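Local coordinates for hemolysin II regulatory protein (Bacillus cereus, PDB 2JJ7) that probably binds DNA as a two-subunit TetR-family transcriptional regulator named for its control of hemolysin II, at residues V41-A44 with S45-F48; Y56-F59 with K60-L64; L133-G136 with E137-G140; W153-S156 with I157-P161. One frame throughout, in Å; residues are numbered along the deposited sequence.

Overall arrangement
From the N terminus the four contacts follow in series; each is local to one helix or its end, so none closes a long loop and none nests in or crosses another. Interaction 1 lies in helix 41-48 of the predicted helix-turn-helix. Interaction 2 comes next, in helix 51-62, and touches it where Phe48 CE2 packs 3.8 Å from Glu57 CG. Interactions 3 and 4 belong to the C-terminal region, in the successive helices 129-138 and 147-158, with nearest atoms about 4 Å apart. Interaction 4 meets the second subunit. Interactions 1 and 3, centres 50 Å apart, lie on opposite sides of the chain's centre.

Interaction 1: V41-A44 with S45-F48; sequences VAMA and SYYF
Met43 and Tyr47 meet one turn apart on helix 41-48, the second helix of the predicted helix-turn-helix and, as in other TetR-family proteins, probably the one that reads DNA. Their side chains run alongside each other and point the same way. Met43 CG lies 3.8 Å from Tyr47 CE2, and Met43 SD sits 4.6 Å from the centroid of the Tyr47 ring, an oblique Met-aromatic contact. CG of Met43 leaves opposite the backbone N (chi1 -165°), and further bends at chi2 and chi3 keep the flexible thioether close to the ring.

Ser45 makes the polar contact. Its hydroxyl stands between its own backbone N and carbonyl carbon (chi1 55°) and so turns back over the preceding turn, placing OG 2.9 Å from Ala42 O and 3.1 Å from Val41 O. A short hydroxyl suits this role because it reaches carbonyls of its own helix. Behind these side chains runs the regular helical bonding, such as Tyr47 N to Met43 O at 3.0 Å.

Further out, helix 5-23 packs against the contact: Tyr47 lies on Arg5 and Met9, and Phe48 on Met9 and Leu13. Phe48 also touches Leu54 of helix 51-62, as befits a large apolar ring buried between helices, while the small Ala44 is buried as well. Phe48 N bonds to Ala44 O at 3.0 Å, and the same oxygen lies near the plane of the Phe48 ring, at its edge, 3.8 Å from CD1.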
loop_
_atom_site.group_PDB
_atom_site.type_symbol
_atom_site.label_atom_id
_atom_site.label_comp_id
_atom_site.label_asym_id
_atom_site.label_seq_id
_atom_site.Cartn_x
_atom_site.Cartn_y
_atom_site.Cartn_z
ATOM N N VAL B 41 -9.005 -31.807 -17.854
ATOM C CA VAL B 41 -9.817 -31.212 -16.772
ATOM C C VAL B 41 -10.322 -32.307 -15.812
ATOM O O VAL B 41 -10.227 -32.148 -14.600
ATOM C CB VAL B 41 -10.985 -30.287 -17.291
ATOM C CG1 VAL B 41 -11.941 -29.911 -16.170
ATOM C CG2 VAL B 41 -10.435 -28.991 -17.917
ATOM N N ALA B 42 -10.797 -33.434 -16.361
ATOM C CA ALA B 42 -11.239 -34.587 -15.560
ATOM C C ALA B 42 -10.226 -35.003 -14.488
ATOM O O ALA B 42 -10.590 -35.218 -13.337
ATOM C CB ALA B 42 -11.576 -35.776 -16.454
ATOM N N MET B 43 -8.959 -35.118 -14.866
ATOM C CA MET B 43 -7.937 -35.569 -13.930
ATOM C C MET B 43 -7.735 -34.524 -12.821
ATOM O O MET B 43 -7.604 -34.869 -11.644
ATOM C CB MET B 43 -6.626 -35.863 -14.669
ATOM C CG MET B 43 -5.608 -36.664 -13.855
ATOM S SD MET B 43 -6.121 -38.359 -13.433
ATOM C CE MET B 43 -5.930 -39.182 -14.975
ATOM N N ALA B 44 -7.746 -33.252 -13.210
ATOM C CA ALA B 44 -7.581 -32.144 -12.279
ATOM C C ALA B 44 -8.721 -32.124 -11.256
ATOM O O ALA B 44 -8.501 -31.845 -10.072
ATOM C CB ALA B 44 -7.493 -30.802 -13.041
ATOM N N SER B 45 -9.931 -32.439 -11.719
ATOM C CA SER B 45 -11.102 -32.431 -10.845
ATOM C C SER B 45 -11.137 -33.714 -10.002
ATOM O O SER B 45 -11.580 -33.697 -8.861
ATOM C CB SER B 45 -12.393 -32.214 -11.646
ATOM O OG SER B 45 -12.508 -33.174 -12.686
ATOM N N TYR B 46 -10.636 -34.816 -10.551
ATOM C CA TYR B 46 -10.462 -36.027 -9.748
ATOM C C TYR B 46 -9.541 -35.760 -8.537
ATOM O O TYR B 46 -9.894 -36.076 -7.408
ATOM C CB TYR B 46 -9.956 -37.203 -10.597
ATOM C CG TYR B 46 -9.679 -38.446 -9.786
ATOM C CD1 TYR B 46 -10.726 -39.159 -9.186
ATOM C CD2 TYR B 46 -8.371 -38.897 -9.589
ATOM C CE1 TYR B 46 -10.479 -40.290 -8.416
ATOM C CE2 TYR B 46 -8.114 -40.034 -8.823
ATOM C CZ TYR B 46 -9.170 -40.719 -8.243
ATOM O OH TYR B 46 -8.920 -41.839 -7.494
ATOM N N TYR B 47 -8.385 -35.144 -8.770
ATOM C CA TYR B 47 -7.410 -34.897 -7.698
ATOM C C TYR B 47 -7.782 -33.788 -6.697
ATOM O O TYR B 47 -7.463 -33.890 -5.515
ATOM C CB TYR B 47 -6.017 -34.613 -8.284
ATOM C CG TYR B 47 -5.291 -35.841 -8.822
ATOM C CD1 TYR B 47 -5.311 -37.056 -8.124
ATOM C CD2 TYR B 47 -4.559 -35.778 -10.014
ATOM C CE1 TYR B 47 -4.641 -38.188 -8.610
ATOM C CE2 TYR B 47 -3.880 -36.901 -10.510
ATOM C CZ TYR B 47 -3.925 -38.100 -9.799
ATOM O OH TYR B 47 -3.265 -39.208 -10.271
ATOM N N PHE B 48 -8.425 -32.725 -7.170
ATOM C CA PHE B 48 -8.684 -31.567 -6.317
ATOM C C PHE B 48 -10.155 -31.219 -6.098
ATOM O O PHE B 48 -10.465 -30.476 -5.163
ATOM C CB PHE B 48 -7.889 -30.337 -6.791
ATOM C CG PHE B 48 -6.400 -30.500 -6.635
ATOM C CD1 PHE B 48 -5.613 -30.894 -7.716
ATOM C CD2 PHE B 48 -5.793 -30.311 -5.390
ATOM C CE1 PHE B 48 -4.226 -31.087 -7.565
ATOM C CE2 PHE B 48 -4.416 -30.492 -5.227
ATOM C CZ PHE B 48 -3.631 -30.881 -6.320
#

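Interaction 2: Y56-F59 with K60-L64; sequences YEVF and KKYGL
Lys60 and Glu57 run alongside each other, pointing the same way, on the last turns of helix 51-62, which in TetR-family proteins joins the DNA-binding part to the C-terminal core. Lys60 starts with CG opposite its backbone N (chi1 -171°) and stays extended to the tip, so that its aliphatic part passes the carboxylate: Lys60 CD is 3.5 Å from Glu57 OE1. The charged ends are further apart, with Lys60 NZ 4.2 Å from Glu57 OE1, beyond a salt bridge. Glu57 reaches this place by bending at chi2 (-58°), which brings its carboxylate round to the lysine. Both long, charged chains suit a surface position, while the Glu57 side chain also packs on Leu13 of helix 5-23.

Phe59, the other main participant, contributes mainly through its backbone and CB. Its ring turns into the interior, against Ile118 and Leu103, and meets Tyr55 edge-to-face. Its carbonyl receives a weak bond from Gly63 N at 2.8 Å, the N-H bent to 128°. Gly63 is the first residue to leave helical geometry, and glycine suits it because no side chain crowds Phe59 O there. One residue earlier, Tyr62 N still makes a regular bond to Val58 O at 2.9 Å. Tyr62 CD2 lies 4.2 Å from Val58 CG1, and the ring also makes a cation-pi contact with Lys17.

The chemistry implies a division of labour: backbone bonds and buried apolar groups hold the helix end, whereas Glu57 and Lys60 probably add a modest electrostatic attraction at the surface.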
loop_
_atom_site.group_PDB
_atom_site.type_symbol
_atom_site.label_atom_id
_atom_site.label_comp_id
_atom_site.label_asym_id
_atom_site.label_seq_id
_atom_site.Cartn_x
_atom_site.Cartn_y
_atom_site.Cartn_z
ATOM N N TYR B 56 -6.957 -23.542 -1.706
ATOM C CA TYR B 56 -6.456 -23.917 -0.385
ATOM C C TYR B 56 -5.099 -24.615 -0.518
ATOM O O TYR B 56 -4.155 -24.268 0.190
ATOM C CB TYR B 56 -7.439 -24.830 0.363
ATOM C CG TYR B 56 -8.728 -24.181 0.848
ATOM C CD1 TYR B 56 -8.883 -22.796 0.900
ATOM C CD2 TYR B 56 -9.781 -24.968 1.294
ATOM C CE1 TYR B 56 -10.073 -22.225 1.356
ATOM C CE2 TYR B 56 -10.954 -24.410 1.753
ATOM C CZ TYR B 56 -11.106 -23.051 1.780
ATOM O OH TYR B 56 -12.300 -22.533 2.247
ATOM N N GLU B 57 -5.003 -25.575 -1.433
ATOM C CA GLU B 57 -3.772 -26.328 -1.627
ATOM C C GLU B 57 -2.617 -25.450 -2.132
ATOM O O GLU B 57 -1.452 -25.726 -1.841
ATOM C CB GLU B 57 -4.008 -27.515 -2.564
ATOM C CG GLU B 57 -4.858 -28.632 -1.974
ATOM C CD GLU B 57 -4.281 -29.218 -0.691
ATOM O OE1 GLU B 57 -3.051 -29.413 -0.604
ATOM O OE2 GLU B 57 -5.066 -29.475 0.237
ATOM N N VAL B 58 -2.953 -24.392 -2.870
ATOM C CA VAL B 58 -1.967 -23.414 -3.339
ATOM C C VAL B 58 -1.347 -22.658 -2.162
ATOM O O VAL B 58 -0.123 -22.551 -2.068
ATOM C CB VAL B 58 -2.562 -22.428 -4.374
ATOM C CG1 VAL B 58 -1.670 -21.184 -4.533
ATOM C CG2 VAL B 58 -2.710 -23.133 -5.708
ATOM N N PHE B 59 -2.192 -22.167 -1.257
ATOM C CA PHE B 59 -1.715 -21.526 -0.021
ATOM C C PHE B 59 -0.886 -22.480 0.852
ATOM O O PHE B 59 0.137 -22.088 1.397
ATOM C CB PHE B 59 -2.879 -20.900 0.753
ATOM C CG PHE B 59 -3.060 -19.427 0.454
ATOM C CD1 PHE B 59 -2.313 -18.476 1.142
ATOM C CD2 PHE B 59 -3.956 -19.000 -0.525
ATOM C CE1 PHE B 59 -2.458 -17.083 0.863
ATOM C CE2 PHE B 59 -4.116 -17.635 -0.810
ATOM C CZ PHE B 59 -3.357 -16.676 -0.111
ATOM N N LYS B 60 -1.327 -23.735 0.935
ATOM C CA LYS B 60 -0.624 -24.774 1.678
ATOM C C LYS B 60 0.759 -25.069 1.074
ATOM O O LYS B 60 1.734 -25.125 1.806
ATOM C CB LYS B 60 -1.474 -26.051 1.716
ATOM C CG LYS B 60 -0.976 -27.139 2.637
ATOM C CD LYS B 60 -1.836 -28.378 2.472
ATOM C CE LYS B 60 -1.569 -29.405 3.561
ATOM N NZ LYS B 60 -2.292 -30.683 3.297
ATOM N N LYS B 61 0.833 -25.256 -0.247
ATOM C CA LYS B 61 2.100 -25.573 -0.907
ATOM C C LYS B 61 3.060 -24.388 -0.951
ATOM O O LYS B 61 4.253 -24.559 -0.705
ATOM C CB LYS B 61 1.893 -26.106 -2.334
ATOM C CG LYS B 61 3.190 -26.662 -2.929
ATOM C CD LYS B 61 2.997 -27.412 -4.212
ATOM C CE LYS B 61 4.323 -27.972 -4.724
ATOM N NZ LYS B 61 4.916 -29.037 -3.855
ATOM N N TYR B 62 2.546 -23.195 -1.256
ATOM C CA TYR B 62 3.413 -22.045 -1.528
ATOM C C TYR B 62 3.407 -20.973 -0.448
ATOM O O TYR B 62 4.136 -19.983 -0.549
ATOM C CB TYR B 62 3.112 -21.439 -2.909
ATOM C CG TYR B 62 3.243 -22.437 -4.032
ATOM C CD1 TYR B 62 4.498 -22.936 -4.403
ATOM C CD2 TYR B 62 2.112 -22.901 -4.728
ATOM C CE1 TYR B 62 4.629 -23.877 -5.444
ATOM C CE2 TYR B 62 2.237 -23.841 -5.769
ATOM C CZ TYR B 62 3.498 -24.326 -6.119
ATOM O OH TYR B 62 3.638 -25.254 -7.139
ATOM N N GLY B 63 2.614 -21.179 0.604
ATOM C CA GLY B 63 2.650 -20.272 1.748
ATOM C C GLY B 63 3.741 -20.710 2.715
ATOM O O GLY B 63 4.670 -21.436 2.339
ATOM N N LEU B 64 3.623 -20.292 3.968
ATOM C CA LEU B 64 4.567 -20.690 5.002
ATOM C C LEU B 64 4.505 -22.195 5.318
ATOM O O LEU B 64 3.421 -22.769 5.451
ATOM C CB LEU B 64 4.327 -19.846 6.260
ATOM C CG LEU B 64 4.317 -18.335 5.965
ATOM C CD1 LEU B 64 3.716 -17.549 7.119
ATOM C CD2 LEU B 64 5.717 -17.824 5.603
#

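Interaction 3: L133-G136 with E137-G140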
loop_
_atom_site.group_PDB
_atom_site.type_symbol
_atom_site.label_atom_id
_atom_site.label_comp_id
_atom_site.label_asym_id
_atom_site.label_seq_id
_atom_site.Cartn_x
_atom_site.Cartn_y
_atom_site.Cartn_z
ATOM N N LEU B 133 4.798 -3.268 15.958
ATOM C CA LEU B 133 4.698 -1.814 15.796
ATOM C C LEU B 133 4.270 -1.133 17.089
ATOM O O LEU B 133 4.823 -0.087 17.451
ATOM C CB LEU B 133 3.713 -1.461 14.671
ATOM C CG LEU B 133 4.097 -1.822 13.233
ATOM C CD1 LEU B 133 2.947 -1.469 12.284
ATOM C CD2 LEU B 133 5.378 -1.101 12.813
ATOM N N GLN B 134 3.295 -1.723 17.781
ATOM C CA GLN B 134 2.846 -1.199 19.076
ATOM C C GLN B 134 3.960 -1.247 20.110
ATOM O O GLN B 134 4.156 -0.287 20.839
ATOM C CB GLN B 134 1.627 -1.955 19.578
ATOM C CG GLN B 134 0.400 -1.690 18.732
ATOM C CD GLN B 134 -0.785 -2.530 19.149
ATOM O OE1 GLN B 134 -0.645 -3.720 19.476
ATOM N NE2 GLN B 134 -1.966 -1.928 19.119
ATOM N N GLU B 135 4.702 -2.353 20.150
ATOM C CA GLU B 135 5.882 -2.452 21.011
ATOM C C GLU B 135 6.948 -1.373 20.723
ATOM O O GLU B 135 7.442 -0.721 21.648
ATOM C CB GLU B 135 6.497 -3.861 20.945
ATOM C CG GLU B 135 7.588 -4.106 21.993
ATOM C CD GLU B 135 7.108 -3.948 23.442
ATOM O OE1 GLU B 135 5.943 -4.298 23.747
ATOM O OE2 GLU B 135 7.910 -3.478 24.282
ATOM N N GLY B 136 7.286 -1.184 19.446
ATOM C CA GLY B 136 8.258 -0.165 19.045
ATOM C C GLY B 136 7.813 1.248 19.375
ATOM O O GLY B 136 8.616 2.082 19.811
ATOM N N GLU B 137 6.526 1.506 19.176
ATOM C CA GLU B 137 5.938 2.778 19.542
ATOM C C GLU B 137 5.986 2.961 21.051
ATOM O O GLU B 137 6.351 4.035 21.534
ATOM C CB GLU B 137 4.494 2.861 19.058
ATOM C CG GLU B 137 3.790 4.144 19.447
ATOM C CD GLU B 137 2.443 4.287 18.763
ATOM O OE1 GLU B 137 1.618 3.344 18.839
ATOM O OE2 GLU B 137 2.221 5.349 18.146
ATOM N N LYS B 138 5.604 1.914 21.784
ATOM C CA LYS B 138 5.616 1.950 23.246
ATOM C C LYS B 138 7.031 2.231 23.758
ATOM O O LYS B 138 7.214 3.029 24.668
ATOM C CB LYS B 138 5.082 0.632 23.812
ATOM C CG LYS B 138 5.211 0.480 25.329
ATOM C CD LYS B 138 4.845 -0.935 25.773
ATOM C CE LYS B 138 5.726 -1.385 26.926
ATOM N NZ LYS B 138 4.943 -1.939 28.062
ATOM N N GLN B 139 8.027 1.592 23.140
ATOM C CA GLN B 139 9.419 1.742 23.557
ATOM C C GLN B 139 10.091 3.028 23.072
ATOM O O GLN B 139 11.228 3.310 23.448
ATOM C CB GLN B 139 10.241 0.539 23.126
ATOM C CG GLN B 139 9.959 -0.710 23.941
ATOM C CD GLN B 139 11.001 -1.778 23.725
ATOM O OE1 GLN B 139 12.137 -1.484 23.345
ATOM N NE2 GLN B 139 10.619 -3.034 23.955
ATOM N N GLY B 140 9.398 3.799 22.239
ATOM C CA GLY B 140 9.894 5.107 21.795
ATOM C C GLY B 140 10.794 5.006 20.581
ATOM O O GLY B 140 11.557 5.915 20.283
#
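Glu135 and Gln139 meet at the C-terminal end of helix 129-138, which closes in a Schellman motif at Gly140. Their side chains provide the side-chain hydrogen bond of this contact: Gln139 NE2 donates to Glu135 OE2 over 2.8 Å, with a nearly straight N-H...O angle of 162°. The oxygen uses its anti lone pair, facing away from OE1, and lies close to the amide plane, although carboxylate and amide planes are turned 78° against each other. Glu135 gets there by starting opposite its backbone N and bending at chi2, while Gln139 comes extended from the following turn. A glutamine suits the place because its amide has two N-H groups: NE2 also bonds Phe77 O, and both side chains touch Pro79 at the start of helix 79-96.

The charged contact is looser. Lys138 crosses Glu135 with its aliphatic part, CE lying 4.0 Å from Glu135 OE2, while NZ remains 5.0 Å from Glu135 OE1. Any attraction between these opposite charges is therefore probably weak.

Outside the two segments, Leu133 is buried against Thr150 and Ile151 of helix 147-158, where an aliphatic side chain suits the apolar surroundings.

Backbone bonds complete the turn. Glu137 N and Lys138 N donate to Leu133 O and Gln134 O, and Gln139 N reaches Glu135 O at 2.8 Å. The chain leaves the helix at Gly140, whose positive phi (86°) favours glycine, and Gly140 N donates to Glu137 O at 3.1 Å.

Interaction 4: W153-S156 with I157-P161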
loop_
_atom_site.group_PDB
_atom_site.type_symbol
_atom_site.label_atom_id
_atom_site.label_comp_id
_atom_site.label_asym_id
_atom_site.label_seq_id
_atom_site.Cartn_x
_atom_site.Cartn_y
_atom_site.Cartn_z
ATOM N N TRP B 153 0.138 0.490 4.887
ATOM C CA TRP B 153 1.324 0.902 4.121
ATOM C C TRP B 153 2.316 -0.265 3.905
ATOM O O TRP B 153 2.677 -0.574 2.768
ATOM C CB TRP B 153 1.993 2.120 4.779
ATOM C CG TRP B 153 3.349 2.491 4.205
ATOM C CD1 TRP B 153 3.605 2.959 2.955
ATOM C CD2 TRP B 153 4.619 2.437 4.880
ATOM N NE1 TRP B 153 4.955 3.213 2.802
ATOM C CE2 TRP B 153 5.602 2.884 3.962
ATOM C CE3 TRP B 153 5.021 2.067 6.169
ATOM C CZ2 TRP B 153 6.965 2.954 4.288
ATOM C CZ3 TRP B 153 6.383 2.141 6.497
ATOM C CH2 TRP B 153 7.334 2.579 5.556
ATOM N N ILE B 154 2.710 -0.935 4.984
ATOM C CA ILE B 154 3.676 -2.033 4.904
ATOM C C ILE B 154 3.113 -3.249 4.132
ATOM O O ILE B 154 3.798 -3.878 3.297
ATOM C CB ILE B 154 4.173 -2.450 6.340
ATOM C CG1 ILE B 154 5.011 -1.335 6.970
ATOM C CG2 ILE B 154 4.949 -3.786 6.295
ATOM C CD1 ILE B 154 5.453 -1.604 8.432
ATOM N N THR B 155 1.850 -3.570 4.393
ATOM C CA THR B 155 1.170 -4.651 3.694
ATOM C C THR B 155 1.212 -4.430 2.174
ATOM O O THR B 155 1.484 -5.356 1.394
ATOM C CB THR B 155 -0.294 -4.769 4.227
ATOM O OG1 THR B 155 -0.247 -5.066 5.641
ATOM C CG2 THR B 155 -1.096 -5.862 3.504
ATOM N N SER B 156 0.938 -3.201 1.749
ATOM C CA SER B 156 0.860 -2.895 0.334
ATOM C C SER B 156 2.219 -3.009 -0.342
ATOM O O SER B 156 2.318 -3.515 -1.456
ATOM C CB SER B 156 0.244 -1.508 0.106
ATOM O OG SER B 156 1.163 -0.475 0.430
ATOM N N ILE B 157 3.268 -2.547 0.328
ATOM C CA ILE B 157 4.602 -2.592 -0.278
ATOM C C ILE B 157 5.290 -3.969 -0.171
ATOM O O ILE B 157 5.958 -4.408 -1.109
ATOM C CB ILE B 157 5.513 -1.447 0.228
ATOM C CG1 ILE B 157 5.758 -1.567 1.732
ATOM C CG2 ILE B 157 4.882 -0.081 -0.116
ATOM C CD1 ILE B 157 6.491 -0.352 2.346
ATOM N N VAL B 158 5.119 -4.647 0.961
ATOM C CA VAL B 158 5.809 -5.908 1.197
ATOM C C VAL B 158 5.210 -7.032 0.348
ATOM O O VAL B 158 5.929 -7.950 -0.089
ATOM C CB VAL B 158 5.825 -6.279 2.717
ATOM C CG1 VAL B 158 6.120 -7.764 2.931
ATOM C CG2 VAL B 158 6.867 -5.432 3.425
ATOM N N LEU B 159 3.902 -6.969 0.113
ATOM C CA LEU B 159 3.240 -8.050 -0.647
ATOM C C LEU B 159 3.198 -7.831 -2.149
ATOM O O LEU B 159 2.719 -8.693 -2.874
ATOM C CB LEU B 159 1.820 -8.298 -0.133
ATOM C CG LEU B 159 1.705 -8.698 1.344
ATOM C CD1 LEU B 159 0.248 -8.952 1.698
ATOM C CD2 LEU B 159 2.549 -9.941 1.608
ATOM N N PHE B 160 3.657 -6.669 -2.614
ATOM C CA PHE B 160 3.571 -6.355 -4.033
ATOM C C PHE B 160 4.545 -7.250 -4.786
ATOM O O PHE B 160 5.757 -7.182 -4.536
ATOM C CB PHE B 160 3.881 -4.872 -4.280
ATOM C CG PHE B 160 3.681 -4.446 -5.692
ATOM C CD1 PHE B 160 4.774 -4.098 -6.480
ATOM C CD2 PHE B 160 2.395 -4.410 -6.247
ATOM C CE1 PHE B 160 4.595 -3.701 -7.798
ATOM C CE2 PHE B 160 2.200 -4.023 -7.561
ATOM C CZ PHE B 160 3.298 -3.668 -8.346
ATOM N N PRO B 161 4.026 -8.082 -5.715
ATOM C CA PRO B 161 4.816 -9.151 -6.320
ATOM C C PRO B 161 5.996 -8.664 -7.153
ATOM O O PRO B 161 6.918 -9.438 -7.411
ATOM C CB PRO B 161 3.801 -9.876 -7.215
ATOM C CG PRO B 161 2.772 -8.865 -7.517
ATOM C CD PRO B 161 2.659 -8.042 -6.268
#
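The Trp153 indole carries Ile157 on one face: the CD1 methyl stands 3.7 Å above the ring plane, displaced toward the rim, in a CH-pi contact 4.0 Å from the centroid of the five-membered ring. Ile157 CG1 lies between its own backbone N and carbonyl carbon (chi1 63°), which carries CD1 back to the indole one turn earlier. Across the dimer interface, Trp153 also stacks with Phe160 of the second subunit, and the reciprocal pair forms too. Phe160 also meets His149 of the second subunit edge-to-face.

Trp153 O accepts two bonds, from Ile157 N at 3.2 Å and from Ser156 OG at 2.8 Å. The same hydroxyl bonds Ser156 OG of the second subunit; serine, small and polar, suits this buried interface. Two further pairs of branched side chains lie alongside each other, Ile154 CG2 3.8 Å from Val158 CG2 and Thr155 CG2 3.8 Å from Leu159 CD1.

Helix 147-158 is thus part of the dimer interface, as in other TetR-family dimers. Within its own subunit it is covered by helix 169-181 through Ile176, by helix 79-96 through Leu87 and Phe90, and by Ile108 of helix 98-109 and Phe126 of helix 123-126.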